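Local atomic coordinates of adhesion and penetration protein autotransporter (Haemophilus influenzae, PDB entry 3SYJ), a protein that promotes bacterial adherence to and invasion of host cells and self-association into aggregates, and is probably also a serine protease. Residues 2-5 against 6-9; 260-263 against 264-267; 319-322 against 323-326; 561-564 against 565-568; 727-730 against 731-735. All blocks are in the same frame, centred on the assembly; numbering follows the deposited sequence.

Interaction 1 (2-5 against 6-9); sequences HTYF and GIDY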
loop_
_atom_site.group_PDB
_atom_site.type_symbol
_atom_site.label_atom_id
_atom_site.label_comp_id
_atom_site.label_asym_id
_atom_site.label_seq_id
_atom_site.Cartn_x
_atom_site.Cartn_y
_atom_site.Cartn_z
ATOM N N HIS A 2 -39.084 21.964 51.699
ATOM C CA HIS A 2 -38.034 22.849 52.170
ATOM C C HIS A 2 -36.678 22.346 51.739
ATOM O O HIS A 2 -36.266 21.255 52.126
ATOM C CB HIS A 2 -38.057 22.940 53.703
ATOM C CG HIS A 2 -39.280 23.605 54.256
ATOM N ND1 HIS A 2 -40.452 22.924 54.503
ATOM C CD2 HIS A 2 -39.508 24.888 54.625
ATOM C CE1 HIS A 2 -41.352 23.760 54.989
ATOM N NE2 HIS A 2 -40.804 24.960 55.073
ATOM N N THR A 3 -35.974 23.160 50.962
ATOM C CA THR A 3 -34.618 22.844 50.558
ATOM C C THR A 3 -33.613 23.723 51.313
ATOM O O THR A 3 -33.993 24.668 52.012
ATOM C CB THR A 3 -34.433 23.037 49.036
ATOM O OG1 THR A 3 -34.576 24.423 48.697
ATOM C CG2 THR A 3 -35.464 22.214 48.261
ATOM N N TYR A 4 -32.334 23.398 51.159
ATOM C CA TYR A 4 -31.244 24.126 51.786
ATOM C C TYR A 4 -30.629 25.120 50.800
ATOM O O TYR A 4 -30.034 24.729 49.793
ATOM C CB TYR A 4 -30.190 23.129 52.271
ATOM C CG TYR A 4 -28.954 23.737 52.886
ATOM C CD1 TYR A 4 -29.023 24.904 53.641
ATOM C CD2 TYR A 4 -27.715 23.123 52.740
ATOM C CE1 TYR A 4 -27.884 25.457 54.208
ATOM C CE2 TYR A 4 -26.573 23.666 53.303
ATOM C CZ TYR A 4 -26.663 24.832 54.039
ATOM O OH TYR A 4 -25.529 25.367 54.605
ATOM N N PHE A 5 -30.779 26.408 51.099
ATOM C CA PHE A 5 -30.262 27.476 50.249
ATOM C C PHE A 5 -28.738 27.441 50.111
ATOM O O PHE A 5 -28.174 28.084 49.222
ATOM C CB PHE A 5 -30.721 28.847 50.766
ATOM C CG PHE A 5 -30.340 29.995 49.868
ATOM C CD1 PHE A 5 -30.926 30.134 48.621
ATOM C CD2 PHE A 5 -29.397 30.930 50.271
ATOM C CE1 PHE A 5 -30.582 31.184 47.785
ATOM C CE2 PHE A 5 -29.049 31.986 49.445
ATOM C CZ PHE A 5 -29.642 32.115 48.200
ATOM N N GLY A 6 -28.079 26.678 50.977
ATOM C CA GLY A 6 -26.640 26.488 50.882
ATOM C C GLY A 6 -26.214 25.562 49.749
ATOM O O GLY A 6 -25.021 25.420 49.463
ATOM N N ILE A 7 -27.198 24.929 49.113
ATOM C CA ILE A 7 -26.962 24.045 47.973
ATOM C C ILE A 7 -27.811 24.520 46.790
ATOM O O ILE A 7 -28.964 24.924 46.979
ATOM C CB ILE A 7 -27.316 22.590 48.333
ATOM C CG1 ILE A 7 -26.282 22.020 49.304
ATOM C CG2 ILE A 7 -27.415 21.713 47.088
ATOM C CD1 ILE A 7 -26.731 20.750 49.980
ATOM N N ASP A 8 -27.234 24.501 45.585
ATOM C CA ASP A 8 -27.949 24.917 44.375
ATOM C C ASP A 8 -29.331 24.300 44.333
ATOM O O ASP A 8 -29.485 23.094 44.520
ATOM C CB ASP A 8 -27.206 24.485 43.115
ATOM C CG ASP A 8 -25.973 25.311 42.854
ATOM O OD1 ASP A 8 -25.874 26.433 43.390
ATOM O OD2 ASP A 8 -25.099 24.837 42.106
ATOM N N TYR A 9 -30.335 25.132 44.084
ATOM C CA TYR A 9 -31.709 24.663 43.978
ATOM C C TYR A 9 -31.810 23.643 42.854
ATOM O O TYR A 9 -32.637 22.738 42.910
ATOM C CB TYR A 9 -32.649 25.834 43.697
ATOM C CG TYR A 9 -34.087 25.609 44.113
ATOM C CD1 TYR A 9 -34.406 25.100 45.366
ATOM C CD2 TYR A 9 -35.128 25.944 43.265
ATOM C CE1 TYR A 9 -35.734 24.915 45.753
ATOM C CE2 TYR A 9 -36.451 25.763 43.638
ATOM C CZ TYR A 9 -36.748 25.252 44.875
ATOM O OH TYR A 9 -38.065 25.080 45.219
#
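Y4 and G6 meet within a type I beta turn, Y4 to I7, as its first and third residues; the turn takes the chain off the N-terminal strand 2-4 of the peptidase S6 part and leads it towards helix 9-17. G6 comes first along the second segment. It lies over one face of the Y4 ring: its CA stands 3.6 Å from the centroid of that ring and 12° off the normal, a CH-pi contact, while G6 N sits above the same ring nearer the rim, 3.3 Å from Y4 CD1. The glycine backbone thus lies directly on the ring. The ring reaches this place because Y4 CG is anti to the backbone N (chi1 177°), which folds the tyrosine forward along the turn; Y4 OH then hydrogen-bonds to D164 OD1. I7 closes the turn. Its N donates to Y4 O at 2.9 Å, a fairly straight bond at 161°. Its side chain crosses that of Y4 at about a right angle, and I7 CD1 rests 3.8 Å from Y4 CD2. Two residues on, the Y9 ring comes back to the side chain of T3, the two again crossing at about a right angle. Y9 hydrogen-bonds through OH to Y177 OH and meets W161 of strand 159-162 edge-to-face, which is consistent with a fixed ring. Against T3 it presents its ring edge: T3 OG1 lies near the ring plane, 3.2 Å from Y9 CE1.

Interaction 2 (260-263 against 264-267); sequences DEIF and ERDL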
loop_
_atom_site.group_PDB
_atom_site.type_symbol
_atom_site.label_atom_id
_atom_site.label_comp_id
_atom_site.label_asym_id
_atom_site.label_seq_id
_atom_site.Cartn_x
_atom_site.Cartn_y
_atom_site.Cartn_z
ATOM N N ASP A 260 -55.304 -4.799 48.080
ATOM C CA ASP A 260 -55.716 -6.099 47.562
ATOM C C ASP A 260 -57.228 -6.260 47.621
ATOM O O ASP A 260 -57.831 -6.823 46.710
ATOM C CB ASP A 260 -55.027 -7.241 48.318
ATOM C CG ASP A 260 -53.562 -7.393 47.935
ATOM O OD1 ASP A 260 -53.129 -6.722 46.971
ATOM O OD2 ASP A 260 -52.843 -8.180 48.596
ATOM N N GLU A 261 -57.846 -5.758 48.684
ATOM C CA GLU A 261 -59.300 -5.822 48.783
ATOM C C GLU A 261 -59.983 -4.990 47.698
ATOM O O GLU A 261 -61.010 -5.391 47.159
ATOM C CB GLU A 261 -59.775 -5.386 50.165
ATOM C CG GLU A 261 -59.401 -6.356 51.268
ATOM C CD GLU A 261 -59.757 -5.827 52.640
ATOM O OE1 GLU A 261 -60.512 -4.837 52.712
ATOM O OE2 GLU A 261 -59.279 -6.399 53.644
ATOM N N ILE A 262 -59.415 -3.828 47.388
ATOM C CA ILE A 262 -59.968 -2.966 46.352
ATOM C C ILE A 262 -59.816 -3.651 45.003
ATOM O O ILE A 262 -60.735 -3.678 44.196
ATOM C CB ILE A 262 -59.230 -1.606 46.282
ATOM C CG1 ILE A 262 -59.317 -0.862 47.616
ATOM C CG2 ILE A 262 -59.764 -0.757 45.130
ATOM C CD1 ILE A 262 -60.705 -0.792 48.194
ATOM N N PHE A 263 -58.640 -4.211 44.768
ATOM C CA PHE A 263 -58.325 -4.781 43.474
ATOM C C PHE A 263 -59.226 -5.964 43.154
ATOM O O PHE A 263 -59.781 -6.044 42.060
ATOM C CB PHE A 263 -56.861 -5.201 43.427
ATOM C CG PHE A 263 -56.363 -5.525 42.042
ATOM C CD1 PHE A 263 -55.951 -4.517 41.185
ATOM C CD2 PHE A 263 -56.288 -6.838 41.606
ATOM C CE1 PHE A 263 -55.481 -4.810 39.921
ATOM C CE2 PHE A 263 -55.819 -7.135 40.341
ATOM C CZ PHE A 263 -55.414 -6.120 39.498
ATOM N N GLU A 264 -59.366 -6.880 44.110
ATOM C CA GLU A 264 -60.160 -8.095 43.917
ATOM C C GLU A 264 -61.643 -7.782 43.758
ATOM O O GLU A 264 -62.394 -8.560 43.169
ATOM C CB GLU A 264 -59.938 -9.078 45.070
ATOM C CG GLU A 264 -58.595 -9.803 44.987
ATOM C CD GLU A 264 -58.140 -10.394 46.316
ATOM O OE1 GLU A 264 -58.768 -10.091 47.360
ATOM O OE2 GLU A 264 -57.149 -11.158 46.315
ATOM N N ARG A 265 -62.056 -6.634 44.280
ATOM C CA ARG A 265 -63.419 -6.156 44.110
ATOM C C ARG A 265 -63.705 -5.785 42.647
ATOM O O ARG A 265 -64.831 -5.916 42.171
ATOM C CB ARG A 265 -63.643 -4.955 45.029
ATOM C CG ARG A 265 -65.037 -4.364 45.025
ATOM C CD ARG A 265 -65.126 -3.241 46.066
ATOM N NE ARG A 265 -64.672 -3.694 47.381
ATOM C CZ ARG A 265 -64.108 -2.910 48.299
ATOM N NH1 ARG A 265 -63.917 -1.619 48.055
ATOM N NH2 ARG A 265 -63.724 -3.423 49.463
ATOM N N ASP A 266 -62.677 -5.330 41.938
ATOM C CA ASP A 266 -62.830 -4.887 40.556
ATOM C C ASP A 266 -62.434 -5.960 39.541
ATOM O O ASP A 266 -62.794 -5.878 38.372
ATOM C CB ASP A 266 -62.005 -3.622 40.312
ATOM C CG ASP A 266 -62.465 -2.445 41.163
ATOM O OD1 ASP A 266 -63.697 -2.222 41.243
ATOM O OD2 ASP A 266 -61.593 -1.742 41.741
ATOM N N LEU A 267 -61.683 -6.960 39.986
ATOM C CA LEU A 267 -61.235 -8.031 39.102
ATOM C C LEU A 267 -61.443 -9.369 39.789
ATOM O O LEU A 267 -60.575 -9.837 40.529
ATOM C CB LEU A 267 -59.758 -7.845 38.728
ATOM C CG LEU A 267 -59.053 -8.924 37.892
ATOM C CD1 LEU A 267 -59.999 -9.565 36.885
ATOM C CD2 LEU A 267 -57.797 -8.377 37.189
HETATM O O HOH W 1 -62.318 -3.064 51.748
#
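The backbone runs through the C-terminal part of helix 256-266, where the hydrogen bonding becomes weaker and mixed. E264 N to D260 O is a regular i to i+4 bond of 3.0 Å, nearly straight at 168°. One residue on, R265 N makes two weak bonds, to E261 O and I262 O, and D266 N makes another weak one to I262 O. F263 O then takes two donors, L267 N and D266 N, each at 3.0 Å.

Among the side chains, F263 and L267 lie side by side and point the same way, with F263 CE2 3.9 Å from L267 CD2. A chi1 of -167° swings the F263 ring away from its own amide nitrogen and sends it along the helix towards the leucine. R265 bends at chi3 and brings its guanidinium back over the preceding turn, with NH1 3.3 Å from I262 CD1. E261 OE1 and R265 NH2 stay 4.8 Å apart, and a water bridges them, donating to E261 OE1 and accepting from R265 NH2 in the plane of the guanidinium. D266 runs alongside I262, and its OD2 is hydrogen-bonded to Y67 OH. A regular i+4 bond giving way to mixed i+3 and i+4 bonding marks this as the C-terminal part of the helix, which leads to strand 269-272, the first strand of a parallel sheet of the beta-helix.

Interaction 3 (319-322 against 323-326); sequences VHNP and RYDG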
loop_
_atom_site.group_PDB
_atom_site.type_symbol
_atom_site.label_atom_id
_atom_site.label_comp_id
_atom_site.label_asym_id
_atom_site.label_seq_id
_atom_site.Cartn_x
_atom_site.Cartn_y
_atom_site.Cartn_z
ATOM N N VAL A 319 -67.744 9.471 51.878
ATOM C CA VAL A 319 -66.894 10.195 52.813
ATOM C C VAL A 319 -67.005 9.570 54.202
ATOM O O VAL A 319 -68.085 9.554 54.792
ATOM C CB VAL A 319 -67.293 11.674 52.895
ATOM C CG1 VAL A 319 -66.354 12.421 53.827
ATOM C CG2 VAL A 319 -67.291 12.300 51.507
ATOM N N HIS A 320 -65.895 9.060 54.723
ATOM C CA HIS A 320 -65.907 8.338 55.999
ATOM C C HIS A 320 -65.464 9.181 57.196
ATOM O O HIS A 320 -65.670 8.799 58.346
ATOM C CB HIS A 320 -65.042 7.082 55.904
ATOM C CG HIS A 320 -65.513 6.116 54.867
ATOM N ND1 HIS A 320 -66.478 5.165 55.122
ATOM C CD2 HIS A 320 -65.166 5.962 53.568
ATOM C CE1 HIS A 320 -66.700 4.465 54.026
ATOM N NE2 HIS A 320 -65.917 4.928 53.068
ATOM N N ASN A 321 -64.853 10.322 56.917
ATOM C CA ASN A 321 -64.416 11.226 57.964
ATOM C C ASN A 321 -64.836 12.644 57.611
ATOM O O ASN A 321 -64.453 13.165 56.566
ATOM C CB ASN A 321 -62.903 11.126 58.140
ATOM C CG ASN A 321 -62.393 11.929 59.321
ATOM O OD1 ASN A 321 -62.845 13.051 59.571
ATOM N ND2 ASN A 321 -61.432 11.362 60.047
ATOM N N PRO A 322 -65.640 13.272 58.482
ATOM C CA PRO A 322 -66.231 14.595 58.238
ATOM C C PRO A 322 -65.175 15.659 57.972
ATOM O O PRO A 322 -65.472 16.683 57.355
ATOM C CB PRO A 322 -66.958 14.906 59.551
ATOM C CG PRO A 322 -67.146 13.589 60.215
ATOM C CD PRO A 322 -65.955 12.767 59.827
ATOM N N ARG A 323 -63.957 15.423 58.448
ATOM C CA ARG A 323 -62.862 16.356 58.218
ATOM C C ARG A 323 -62.510 16.354 56.738
ATOM O O ARG A 323 -62.213 17.398 56.157
ATOM C CB ARG A 323 -61.641 15.973 59.058
ATOM C CG ARG A 323 -61.913 15.908 60.553
ATOM C CD ARG A 323 -60.833 15.113 61.285
ATOM N NE ARG A 323 -59.535 15.778 61.236
ATOM C CZ ARG A 323 -58.393 15.197 61.594
ATOM N NH1 ARG A 323 -58.391 13.935 62.021
ATOM N NH2 ARG A 323 -57.248 15.867 61.522
ATOM N N TYR A 324 -62.571 15.174 56.130
ATOM C CA TYR A 324 -62.196 15.001 54.734
ATOM C C TYR A 324 -63.380 15.126 53.786
ATOM O O TYR A 324 -63.422 14.484 52.736
ATOM C CB TYR A 324 -61.495 13.661 54.546
ATOM C CG TYR A 324 -60.478 13.399 55.619
ATOM C CD1 TYR A 324 -59.681 14.424 56.104
ATOM C CD2 TYR A 324 -60.312 12.131 56.152
ATOM C CE1 TYR A 324 -58.749 14.189 57.098
ATOM C CE2 TYR A 324 -59.381 11.891 57.140
ATOM C CZ TYR A 324 -58.606 12.919 57.609
ATOM O OH TYR A 324 -57.681 12.670 58.596
ATOM N N ASP A 325 -64.343 15.960 54.156
ATOM C CA ASP A 325 -65.475 16.220 53.288
ATOM C C ASP A 325 -65.019 17.184 52.202
ATOM O O ASP A 325 -63.954 17.786 52.309
ATOM C CB ASP A 325 -66.652 16.786 54.083
ATOM C CG ASP A 325 -67.972 16.656 53.343
ATOM O OD1 ASP A 325 -67.946 16.239 52.170
ATOM O OD2 ASP A 325 -69.032 16.967 53.930
ATOM N N GLY A 326 -65.817 17.313 51.150
ATOM C CA GLY A 326 -65.453 18.121 50.003
ATOM C C GLY A 326 -66.017 17.478 48.750
ATOM O O GLY A 326 -66.702 16.456 48.836
HETATM O O HOH W 2 -60.242 12.249 62.523
#
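The chain folds back on itself through N321-P322-R323-Y324, with Y324 N bonded to N321 O at 2.8 Å and a longer, weak bond from D325 N to P322 O behind it. N321 carries most of the contact. With chi1 at -174° its amide extends opposite the main-chain nitrogen and lies over the start of the turn, where OD1 accepts from R323 N at 2.9 Å (157°). This is an Asx turn, and since N321 O takes Y324 N, the main-chain and side-chain oxygens of N321 are both engaged. The amide also lies across the Y324 ring, the planes 37° apart: N321 CB is 3.4 Å from Y324 CD2, and OD1 is over one face of the ring. A water accepts from both N321 ND2 and R323 NH1, lying at the edge of the guanidinium, while ND2 gives a further bond to D114 OD1. V319 CG1 packs 3.7 Å from Y324 O. In this loop between strands 315-316 and 329-330, D325 forms a salt bridge with K316 of the first strand, while Y324 touches H73, D114 and D115, beside what is probably the serine protease site.

Interaction 4 (561-564 against 565-568); sequences PTTE and DRTL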
loop_
_atom_site.group_PDB
_atom_site.type_symbol
_atom_site.label_atom_id
_atom_site.label_comp_id
_atom_site.label_asym_id
_atom_site.label_seq_id
_atom_site.Cartn_x
_atom_site.Cartn_y
_atom_site.Cartn_z
ATOM N N PRO A 561 -36.319 17.698 1.721
ATOM C CA PRO A 561 -37.201 18.851 1.924
ATOM C C PRO A 561 -37.495 19.502 0.582
ATOM O O PRO A 561 -36.837 19.153 -0.397
ATOM C CB PRO A 561 -36.336 19.784 2.768
ATOM C CG PRO A 561 -34.940 19.433 2.358
ATOM C CD PRO A 561 -34.978 17.943 2.276
ATOM N N THR A 562 -38.451 20.428 0.533
ATOM C CA THR A 562 -38.809 21.090 -0.723
ATOM C C THR A 562 -37.923 22.294 -1.017
ATOM O O THR A 562 -37.687 22.633 -2.177
ATOM C CB THR A 562 -40.263 21.598 -0.707
ATOM O OG1 THR A 562 -40.428 22.521 0.380
ATOM C CG2 THR A 562 -41.252 20.440 -0.567
ATOM N N THR A 563 -37.442 22.943 0.035
ATOM C CA THR A 563 -36.735 24.204 -0.118
ATOM C C THR A 563 -35.351 24.141 0.502
ATOM O O THR A 563 -35.105 23.377 1.433
ATOM C CB THR A 563 -37.542 25.367 0.508
ATOM O OG1 THR A 563 -38.803 25.478 -0.160
ATOM C CG2 THR A 563 -36.795 26.693 0.391
ATOM N N GLU A 564 -34.445 24.954 -0.026
ATOM C CA GLU A 564 -33.072 24.974 0.445
ATOM C C GLU A 564 -32.983 25.368 1.927
ATOM O O GLU A 564 -32.064 24.957 2.636
ATOM C CB GLU A 564 -32.240 25.911 -0.437
ATOM C CG GLU A 564 -32.239 25.532 -1.929
ATOM C CD GLU A 564 -33.572 25.807 -2.643
ATOM O OE1 GLU A 564 -34.207 26.851 -2.370
ATOM O OE2 GLU A 564 -33.980 24.982 -3.493
ATOM N N ASP A 565 -33.958 26.138 2.401
ATOM C CA ASP A 565 -33.937 26.635 3.777
ATOM C C ASP A 565 -34.786 25.808 4.746
ATOM O O ASP A 565 -35.683 26.342 5.401
ATOM C CB ASP A 565 -34.389 28.098 3.824
ATOM C CG ASP A 565 -33.965 28.797 5.108
ATOM O OD1 ASP A 565 -33.386 28.117 5.983
ATOM O OD2 ASP A 565 -34.205 30.021 5.243
ATOM N N ARG A 566 -34.505 24.511 4.835
ATOM C CA ARG A 566 -35.190 23.637 5.781
ATOM C C ARG A 566 -34.150 22.802 6.497
ATOM O O ARG A 566 -33.244 22.274 5.865
ATOM C CB ARG A 566 -36.178 22.718 5.061
ATOM C CG ARG A 566 -37.245 23.440 4.263
ATOM C CD ARG A 566 -38.148 24.279 5.154
ATOM N NE ARG A 566 -39.489 24.384 4.586
ATOM C CZ ARG A 566 -39.937 25.438 3.910
ATOM N NH1 ARG A 566 -39.151 26.495 3.725
ATOM N NH2 ARG A 566 -41.174 25.437 3.425
ATOM N N THR A 567 -34.271 22.677 7.812
ATOM C CA THR A 567 -33.254 21.973 8.584
ATOM C C THR A 567 -33.815 20.769 9.306
ATOM O O THR A 567 -34.919 20.816 9.846
ATOM C CB THR A 567 -32.592 22.896 9.619
ATOM O OG1 THR A 567 -32.002 24.007 8.945
ATOM C CG2 THR A 567 -31.524 22.153 10.401
ATOM N N LEU A 568 -33.041 19.692 9.297
ATOM C CA LEU A 568 -33.344 18.502 10.071
ATOM C C LEU A 568 -32.232 18.289 11.091
ATOM O O LEU A 568 -31.064 18.135 10.734
ATOM C CB LEU A 568 -33.468 17.276 9.157
ATOM C CG LEU A 568 -33.638 15.897 9.813
ATOM C CD1 LEU A 568 -34.783 15.883 10.819
ATOM C CD2 LEU A 568 -33.849 14.811 8.747
#
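R566 doubles back beneath T563, its long side chain crossing the threonine obliquely so that T563 lies over one face of the guanidinium. T563 CB is 3.8 Å from R566 NH1, and T563 OG1 sits at the rim of the same face, 4.0 Å from NH1. The torsions account for this: chi1 (-58°) sets R566 CG opposite the carbonyl carbon, and the bend at chi2 (-63°) then brings the guanidinium back to T563. The inner methylenes lie against T563 O and P561, with CG 3.5 Å from T563 O and CB 3.7 Å from P561 CB, so the proline packs against the base of the arginine while the threonine packs against its head. This is a corner of the beta-solenoid, where the loop after strand 555-559 swings into strand 567-575 and the next face of the coil. Within the loop R566 N makes a weak bond to E564 O, 3.3 Å long, while the backbone of R566 also bonds to that of K586. D565 turns its carboxylate away from the loop, where OD1 forms a salt bridge with K586 and OD2 one with K535. T562 OG1 and T563 OG1 are joined by a weak hydrogen bond of 3.4 Å.

Interaction 5 (727-730 against 731-735); sequences VTLT and NHSQF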
loop_
_atom_site.group_PDB
_atom_site.type_symbol
_atom_site.label_atom_id
_atom_site.label_comp_id
_atom_site.label_asym_id
_atom_site.label_seq_id
_atom_site.Cartn_x
_atom_site.Cartn_y
_atom_site.Cartn_z
ATOM N N VAL A 727 -9.514 11.159 1.286
ATOM C CA VAL A 727 -10.384 12.033 0.516
ATOM C C VAL A 727 -10.048 11.876 -0.964
ATOM O O VAL A 727 -8.875 11.826 -1.341
ATOM C CB VAL A 727 -10.216 13.510 0.913
ATOM C CG1 VAL A 727 -11.131 14.394 0.078
ATOM C CG2 VAL A 727 -10.481 13.704 2.399
ATOM N N THR A 728 -11.083 11.792 -1.792
ATOM C CA THR A 728 -10.921 11.684 -3.236
ATOM C C THR A 728 -11.769 12.734 -3.950
ATOM O O THR A 728 -12.950 12.899 -3.654
ATOM C CB THR A 728 -11.315 10.294 -3.718
ATOM O OG1 THR A 728 -10.506 9.322 -3.046
ATOM C CG2 THR A 728 -11.111 10.168 -5.219
ATOM N N LEU A 729 -11.169 13.450 -4.889
ATOM C CA LEU A 729 -11.862 14.555 -5.527
ATOM C C LEU A 729 -11.788 14.447 -7.033
ATOM O O LEU A 729 -10.770 14.042 -7.586
ATOM C CB LEU A 729 -11.274 15.893 -5.081
ATOM C CG LEU A 729 -11.298 16.177 -3.585
ATOM C CD1 LEU A 729 -10.090 15.542 -2.938
ATOM C CD2 LEU A 729 -11.313 17.672 -3.341
ATOM N N THR A 730 -12.880 14.817 -7.691
ATOM C CA THR A 730 -12.947 14.805 -9.141
ATOM C C THR A 730 -13.680 16.053 -9.602
ATOM O O THR A 730 -14.184 16.817 -8.778
ATOM C CB THR A 730 -13.701 13.567 -9.653
ATOM O OG1 THR A 730 -15.022 13.557 -9.100
ATOM C CG2 THR A 730 -12.983 12.295 -9.246
ATOM N N ASN A 731 -13.736 16.259 -10.913
ATOM C CA ASN A 731 -14.475 17.382 -11.465
ATOM C C ASN A 731 -13.955 18.703 -10.914
ATOM O O ASN A 731 -12.762 18.975 -11.000
ATOM C CB ASN A 731 -15.967 17.212 -11.187
ATOM C CG ASN A 731 -16.532 15.954 -11.823
ATOM O OD1 ASN A 731 -16.381 15.741 -13.025
ATOM N ND2 ASN A 731 -17.178 15.113 -11.022
ATOM N N HIS A 732 -14.838 19.521 -10.348
ATOM C CA HIS A 732 -14.421 20.800 -9.780
ATOM C C HIS A 732 -14.655 20.859 -8.271
ATOM O O HIS A 732 -14.894 21.934 -7.717
ATOM C CB HIS A 732 -15.153 21.964 -10.452
ATOM C CG HIS A 732 -14.870 22.097 -11.915
ATOM N ND1 HIS A 732 -15.403 21.241 -12.857
ATOM C CD2 HIS A 732 -14.123 22.994 -12.602
ATOM C CE1 HIS A 732 -14.990 21.599 -14.061
ATOM N NE2 HIS A 732 -14.212 22.660 -13.933
ATOM N N SER A 733 -14.581 19.706 -7.612
ATOM C CA SER A 733 -14.801 19.622 -6.169
ATOM C C SER A 733 -13.680 20.287 -5.364
ATOM O O SER A 733 -12.552 20.410 -5.842
ATOM C CB SER A 733 -14.935 18.163 -5.757
ATOM O OG SER A 733 -13.778 17.439 -6.128
ATOM N N GLN A 734 -13.993 20.709 -4.141
ATOM C CA GLN A 734 -13.014 21.375 -3.276
ATOM C C GLN A 734 -13.020 20.811 -1.858
ATOM O O GLN A 734 -14.078 20.630 -1.258
ATOM C CB GLN A 734 -13.287 22.875 -3.208
ATOM C CG GLN A 734 -13.343 23.566 -4.556
ATOM C CD GLN A 734 -13.206 25.074 -4.435
ATOM O OE1 GLN A 734 -12.707 25.587 -3.429
ATOM N NE2 GLN A 734 -13.646 25.791 -5.464
ATOM N N PHE A 735 -11.837 20.542 -1.320
ATOM C CA PHE A 735 -11.721 20.043 0.046
ATOM C C PHE A 735 -10.777 20.897 0.876
ATOM O O PHE A 735 -9.673 21.207 0.436
ATOM C CB PHE A 735 -11.240 18.596 0.060
ATOM C CG PHE A 735 -10.937 18.075 1.439
ATOM C CD1 PHE A 735 -11.963 17.785 2.327
ATOM C CD2 PHE A 735 -9.628 17.868 1.845
ATOM C CE1 PHE A 735 -11.688 17.299 3.598
ATOM C CE2 PHE A 735 -9.347 17.382 3.113
ATOM C CZ PHE A 735 -10.377 17.098 3.991
#
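Two hydrogen bonds converge on T730 O, and both come from S733. S733 N reaches it at 3.1 Å in a nearly straight bond (165°), closing a type II' turn from T730 to S733. S733 OG adds a second bond of 2.8 Å, with its donor only 17° from the carbonyl plane. The hydroxyl can do this because it sits between the backbone N and the carbonyl carbon of its own residue, folded back over the turn. A buried serine oxygen is thereby satisfied, and a single carbonyl grips both the main chain and the side chain of the residue that ends the bend. N731, second in the turn, has the positive phi that type II' requires, and its N-H is bonded to D751 OD2 of the next coil.

The apolar contacts join V727, L729 and F735, buried side chains directed to each other. V727 stands over one face of the F735 ring: its CG2 is 3.9 Å from the ring centroid and 16° off the normal, a CH-pi contact, while CG1 lies near the other end of the ring, 3.9 Å from F735 CG. L729 meets F735 at about a right angle, with CD2 3.5 Å from F735 CB. Its own CB touches S733 OG at 3.1 Å, where the polar corner joins the apolar interior. L709 and I747, from the strands stacked before and after this coil, close round F735.

Strand 727-729 stacks in parallel on 701-709 and 747-749, and 734-738 on 714-718 and 754-758; with these buried residues at the turn between two faces, that is the parallel beta-helix of autotransporter passenger domains.

How the interactions relate
The five contacts follow one another along the chain and none touches another. Interactions 2 and 3 are the closest pair by centres, about 23 Å apart with nearest atoms about 8 Å apart; interaction 3 is the one beside the probable protease site, the side chain of Y324 lying about 9 Å from that of S218, the probable active-site serine. Interaction 1, at the chain's start, is about 19 Å from interaction 3 by nearest atoms. Interactions 4 and 5 belong to the beta-solenoid, centres about 25 Å apart, each at a bend leading into a strand. Interactions 3 and 5 mark the extremes, about 80 Å between centres.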